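Local coordinates for protein beta-fructofuranosidase (Bifidobacterium adolescentis, PDB 6NOB) that probably hydrolyses terminal beta-D-fructofuranoside residues, as in sucrose, as a glycoside hydrolase family 32 enzyme, at residues Asn133-Phe145 with Val209-Leu221. Sequence-based numbering, arbitrary orientation.
Sequences NGLCQFQGRYHLF and VAGNEANAIRLYL
Phe138 lies against Ile217 where the hairpin of strands 127-138 and 141-149 meets the start of strand 216-227. Phe138 CB already touches the tip of the isoleucine, 3.8 Å from Ile217 CD1. With CG anti to the backbone N (chi1 179°), the ring then runs on toward 214-217: Phe138 CG sits 3.4 Å from Ile217 CG1, which makes an off-centre CH-pi contact over one face, while CG of Gln139 stands over the middle of the other. CD1 lies between Ile217 CG1 and the Ala214 methyl, CD2 meets Ile217 CD1 and CG1, and CE2 has CG1 at longer range. Phe138 CE1 comes edge on to Ala216 N at 3.4 Å, beside the methyl of Ala214, and CZ ends near Ala216 N and CA and the carbonyl carbon of Asn215. Cutting Phe138 back to an alanine is likely to open a gap between Ile217 and the Gln139 chain and to leave the Ala214 methyl without its aromatic neighbour. Beyond the phenylalanine, Ile217 CD1 makes a CH-pi contact over the centre of the His143 imidazole, 4.1 Å from its centroid, and brushes Cys136 SG; ND1 of that histidine is hydrogen-bonded to His162. Further along, Leu219 CD2 packs over the Phe145 ring and against Gly134 CA.

Polar bonds join the hairpin's type I' turn to residues 211-215. Gln139 N gives Gly211 O a nearly straight bond (2.9 Å, 170°), arriving above the carbonyl plane, with Ala214 N approaching that oxygen from the opposite face. The extended Gln139 side chain carries NE2 to Ala214 O at 3.0 Å, and a water links the same nitrogen to Asn215 O. Asn212 OD1 adds a weak bond from Gly140 N. Ala199 of strand 190-202, beside 216-227, also touches Cys136 and Ile217. Hairpin and strand 216-227 belong to different sheets, consistent with adjacent blades in the five-bladed beta-propeller of family 32 enzymes.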
loop_
_atom_site.group_PDB
_atom_site.type_symbol
_atom_site.label_atom_id
_atom_site.label_comp_id
_atom_site.label_asym_id
_atom_site.label_seq_id
_atom_site.Cartn_x
_atom_site.Cartn_y
_atom_site.Cartn_z
ATOM N N ASN A 133 5.901 1.304 1.519
ATOM C CA ASN A 133 6.823 1.945 2.445
ATOM C C ASN A 133 7.980 2.589 1.692
ATOM O O ASN A 133 8.293 2.229 0.555
ATOM C CB ASN A 133 7.395 0.950 3.469
ATOM C CG ASN A 133 6.318 0.221 4.251
ATOM O OD1 ASN A 133 6.486 -0.944 4.615
ATOM N ND2 ASN A 133 5.213 0.903 4.523
ATOM N N GLY A 134 8.608 3.555 2.357
ATOM C CA GLY A 134 9.891 4.083 1.899
ATOM C C GLY A 134 9.870 4.663 0.503
ATOM O O GLY A 134 10.843 4.511 -0.246
ATOM N N LEU A 135 8.781 5.330 0.138
ATOM C CA LEU A 135 8.656 5.876 -1.207
ATOM C C LEU A 135 9.618 7.040 -1.404
ATOM O O LEU A 135 9.677 7.959 -0.581
ATOM C CB LEU A 135 7.217 6.323 -1.461
ATOM C CG LEU A 135 6.201 5.187 -1.355
ATOM C CD1 LEU A 135 4.790 5.704 -1.532
ATOM C CD2 LEU A 135 6.515 4.113 -2.382
ATOM N N CYS A 136 10.375 6.995 -2.496
ATOM C CA CYS A 136 11.330 8.047 -2.816
ATOM C C CYS A 136 11.836 7.850 -4.236
ATOM O O CYS A 136 11.682 6.777 -4.828
ATOM C CB CYS A 136 12.499 8.069 -1.821
ATOM S SG CYS A 136 13.544 6.603 -1.815
ATOM N N GLN A 137 12.400 8.919 -4.788
ATOM C CA GLN A 137 13.243 8.839 -5.971
ATOM C C GLN A 137 14.686 8.919 -5.497
ATOM O O GLN A 137 15.053 9.857 -4.784
ATOM C CB GLN A 137 12.934 9.960 -6.965
ATOM C CG GLN A 137 13.623 9.777 -8.308
ATOM C CD GLN A 137 13.039 10.652 -9.400
ATOM O OE1 GLN A 137 12.481 11.716 -9.128
ATOM N NE2 GLN A 137 13.169 10.209 -10.647
ATOM N N PHE A 138 15.492 7.927 -5.865
ATOM C CA PHE A 138 16.862 7.829 -5.377
ATOM C C PHE A 138 17.781 7.475 -6.534
ATOM O O PHE A 138 17.644 6.401 -7.128
ATOM C CB PHE A 138 16.969 6.785 -4.261
ATOM C CG PHE A 138 18.358 6.607 -3.734
ATOM C CD1 PHE A 138 18.998 7.638 -3.066
ATOM C CD2 PHE A 138 19.026 5.406 -3.904
ATOM C CE1 PHE A 138 20.281 7.476 -2.579
ATOM C CE2 PHE A 138 20.310 5.237 -3.419
ATOM C CZ PHE A 138 20.937 6.272 -2.755
ATOM N N GLN A 139 18.714 8.376 -6.843
ATOM C CA GLN A 139 19.729 8.156 -7.871
ATOM C C GLN A 139 19.097 7.690 -9.181
ATOM O O GLN A 139 19.508 6.695 -9.784
ATOM C CB GLN A 139 20.793 7.167 -7.385
ATOM C CG GLN A 139 21.768 7.771 -6.377
ATOM C CD GLN A 139 22.653 6.737 -5.702
ATOM O OE1 GLN A 139 22.594 5.552 -6.016
ATOM N NE2 GLN A 139 23.481 7.189 -4.766
ATOM N N GLY A 140 18.060 8.413 -9.607
ATOM C CA GLY A 140 17.418 8.171 -10.880
ATOM C C GLY A 140 16.327 7.122 -10.884
ATOM O O GLY A 140 15.665 6.949 -11.916
ATOM N N ARG A 141 16.108 6.416 -9.779
ATOM C CA ARG A 141 15.127 5.343 -9.734
ATOM C C ARG A 141 14.067 5.626 -8.679
ATOM O O ARG A 141 14.337 6.259 -7.655
ATOM C CB ARG A 141 15.793 3.997 -9.435
ATOM C CG ARG A 141 16.857 3.582 -10.434
ATOM C CD ARG A 141 17.567 2.324 -9.963
ATOM N NE ARG A 141 18.955 2.269 -10.410
ATOM C CZ ARG A 141 19.377 1.537 -11.435
ATOM N NH1 ARG A 141 20.660 1.546 -11.774
ATOM N NH2 ARG A 141 18.517 0.793 -12.119
ATOM N N TYR A 142 12.851 5.153 -8.947
ATOM C CA TYR A 142 11.779 5.164 -7.961
ATOM C C TYR A 142 11.850 3.884 -7.141
ATOM O O TYR A 142 11.948 2.787 -7.702
ATOM C CB TYR A 142 10.412 5.282 -8.633
ATOM C CG TYR A 142 10.252 6.505 -9.508
ATOM C CD1 TYR A 142 9.946 7.741 -8.956
ATOM C CD2 TYR A 142 10.403 6.421 -10.886
ATOM C CE1 TYR A 142 9.796 8.859 -9.750
ATOM C CE2 TYR A 142 10.254 7.536 -11.690
ATOM C CZ TYR A 142 9.951 8.753 -11.115
ATOM O OH TYR A 142 9.803 9.867 -11.906
ATOM N N HIS A 143 11.801 4.023 -5.821
ATOM C CA HIS A 143 11.947 2.900 -4.909
ATOM C C HIS A 143 10.627 2.633 -4.204
ATOM O O HIS A 143 10.030 3.547 -3.625
ATOM C CB HIS A 143 13.052 3.162 -3.885
ATOM C CG HIS A 143 14.430 2.923 -4.417
ATOM N ND1 HIS A 143 15.147 1.778 -4.142
ATOM C CD2 HIS A 143 15.217 3.674 -5.223
ATOM C CE1 HIS A 143 16.319 1.839 -4.747
ATOM N NE2 HIS A 143 16.387 2.980 -5.410
ATOM N N LEU A 144 10.185 1.382 -4.252
ATOM C CA LEU A 144 8.955 0.945 -3.606
ATOM C C LEU A 144 9.298 -0.160 -2.615
ATOM O O LEU A 144 9.686 -1.263 -3.018
ATOM C CB LEU A 144 7.941 0.459 -4.639
ATOM C CG LEU A 144 6.708 -0.280 -4.123
ATOM C CD1 LEU A 144 5.890 0.609 -3.200
ATOM C CD2 LEU A 144 5.869 -0.756 -5.294
ATOM N N PHE A 145 9.180 0.141 -1.329
ATOM C CA PHE A 145 9.211 -0.876 -0.290
ATOM C C PHE A 145 7.781 -1.219 0.103
ATOM O O PHE A 145 6.841 -0.473 -0.188
ATOM C CB PHE A 145 10.003 -0.403 0.934
ATOM C CG PHE A 145 11.422 0.006 0.629
ATOM C CD1 PHE A 145 11.711 1.288 0.182
ATOM C CD2 PHE A 145 12.468 -0.888 0.803
ATOM C CE1 PHE A 145 13.015 1.663 -0.092
ATOM C CE2 PHE A 145 13.774 -0.517 0.530
ATOM C CZ PHE A 145 14.048 0.758 0.083
ATOM N N VAL A 209 18.696 15.946 0.775
ATOM C CA VAL A 209 18.969 16.489 -0.550
ATOM C C VAL A 209 18.032 15.822 -1.548
ATOM O O VAL A 209 17.363 14.832 -1.244
ATOM C CB VAL A 209 20.436 16.281 -0.989
ATOM C CG1 VAL A 209 21.396 16.991 -0.045
ATOM C CG2 VAL A 209 20.753 14.798 -1.067
ATOM N N ALA A 210 17.999 16.380 -2.757
ATOM C CA ALA A 210 17.244 15.776 -3.845
ATOM C C ALA A 210 17.732 14.354 -4.102
ATOM O O ALA A 210 18.898 14.022 -3.875
ATOM C CB ALA A 210 17.373 16.617 -5.116
ATOM N N GLY A 211 16.821 13.513 -4.593
ATOM C CA GLY A 211 17.125 12.097 -4.717
ATOM C C GLY A 211 18.240 11.792 -5.700
ATOM O O GLY A 211 19.041 10.881 -5.476
ATOM N N ASN A 212 18.304 12.536 -6.807
ATOM C CA ASN A 212 19.334 12.258 -7.802
ATOM C C ASN A 212 20.728 12.607 -7.300
ATOM O O ASN A 212 21.708 12.025 -7.776
ATOM C CB ASN A 212 19.033 13.003 -9.104
ATOM C CG ASN A 212 18.145 12.200 -10.044
ATOM O OD1 ASN A 212 17.547 11.196 -9.648
ATOM N ND2 ASN A 212 18.057 12.637 -11.295
ATOM N N GLU A 213 20.833 13.520 -6.337
ATOM C CA GLU A 213 22.107 13.914 -5.756
ATOM C C GLU A 213 22.423 13.175 -4.465
ATOM O O GLU A 213 23.475 13.429 -3.866
ATOM C CB GLU A 213 22.115 15.418 -5.479
ATOM C CG GLU A 213 21.430 16.260 -6.537
ATOM C CD GLU A 213 21.369 17.726 -6.153
ATOM O OE1 GLU A 213 20.419 18.413 -6.582
ATOM O OE2 GLU A 213 22.268 18.187 -5.416
ATOM N N ALA A 214 21.542 12.285 -4.018
ATOM C CA ALA A 214 21.680 11.677 -2.707
ATOM C C ALA A 214 22.748 10.587 -2.707
ATOM O O ALA A 214 23.103 10.016 -3.742
ATOM C CB ALA A 214 20.343 11.099 -2.238
ATOM N N ASN A 215 23.262 10.305 -1.509
ATOM C CA ASN A 215 24.215 9.227 -1.302
ATOM C C ASN A 215 23.612 8.013 -0.617
ATOM O O ASN A 215 24.215 6.935 -0.668
ATOM C CB ASN A 215 25.408 9.723 -0.473
ATOM C CG ASN A 215 26.299 10.666 -1.251
ATOM O OD1 ASN A 215 26.359 11.862 -0.963
ATOM N ND2 ASN A 215 26.993 10.133 -2.251
ATOM N N ALA A 216 22.449 8.160 0.014
ATOM C CA ALA A 216 21.796 7.060 0.704
ATOM C C ALA A 216 20.331 7.413 0.920
ATOM O O ALA A 216 19.941 8.583 0.869
ATOM C CB ALA A 216 22.472 6.752 2.045
ATOM N N ILE A 217 19.527 6.379 1.150
ATOM C CA ILE A 217 18.144 6.530 1.589
ATOM C C ILE A 217 18.114 6.319 3.094
ATOM O O ILE A 217 18.544 5.267 3.586
ATOM C CB ILE A 217 17.206 5.530 0.893
ATOM C CG1 ILE A 217 17.339 5.590 -0.626
ATOM C CG2 ILE A 217 15.763 5.777 1.311
ATOM C CD1 ILE A 217 16.623 4.444 -1.322
ATOM N N ARG A 218 17.607 7.300 3.830
ATOM C CA ARG A 218 17.333 7.123 5.247
ATOM C C ARG A 218 15.863 6.768 5.426
ATOM O O ARG A 218 14.980 7.490 4.952
ATOM C CB ARG A 218 17.676 8.371 6.062
ATOM C CG ARG A 218 17.413 8.180 7.552
ATOM C CD ARG A 218 18.151 9.185 8.423
ATOM N NE ARG A 218 19.602 9.007 8.397
ATOM C CZ ARG A 218 20.251 8.028 9.022
ATOM N NH1 ARG A 218 19.580 7.113 9.714
ATOM N NH2 ARG A 218 21.573 7.956 8.947
ATOM N N LEU A 219 15.609 5.656 6.104
ATOM C CA LEU A 219 14.259 5.192 6.366
ATOM C C LEU A 219 13.923 5.396 7.831
ATOM O O LEU A 219 14.780 5.226 8.703
ATOM C CB LEU A 219 14.107 3.721 5.984
ATOM C CG LEU A 219 14.462 3.588 4.505
ATOM C CD1 LEU A 219 15.569 2.571 4.294
ATOM C CD2 LEU A 219 13.231 3.266 3.680
ATOM N N TYR A 220 12.680 5.794 8.088
ATOM C CA TYR A 220 12.118 5.863 9.431
ATOM C C TYR A 220 10.909 4.942 9.459
ATOM O O TYR A 220 9.976 5.127 8.672
ATOM C CB TYR A 220 11.714 7.294 9.796
ATOM C CG TYR A 220 12.868 8.268 9.886
ATOM C CD1 TYR A 220 13.514 8.490 11.097
ATOM C CD2 TYR A 220 13.302 8.975 8.769
ATOM C CE1 TYR A 220 14.564 9.380 11.193
ATOM C CE2 TYR A 220 14.356 9.869 8.856
ATOM C CZ TYR A 220 14.982 10.068 10.072
ATOM O OH TYR A 220 16.029 10.956 10.176
ATOM N N LEU A 221 10.925 3.951 10.348
ATOM C CA LEU A 221 9.886 2.930 10.358
ATOM C C LEU A 221 9.471 2.614 11.786
ATOM O O LEU A 221 10.126 3.005 12.756
ATOM C CB LEU A 221 10.348 1.650 9.651
ATOM C CG LEU A 221 11.473 0.872 10.339
ATOM C CD1 LEU A 221 11.197 -0.623 10.288
ATOM C CD2 LEU A 221 12.813 1.192 9.699
HETATM O O HOH W 1 25.514 5.787 -3.115
#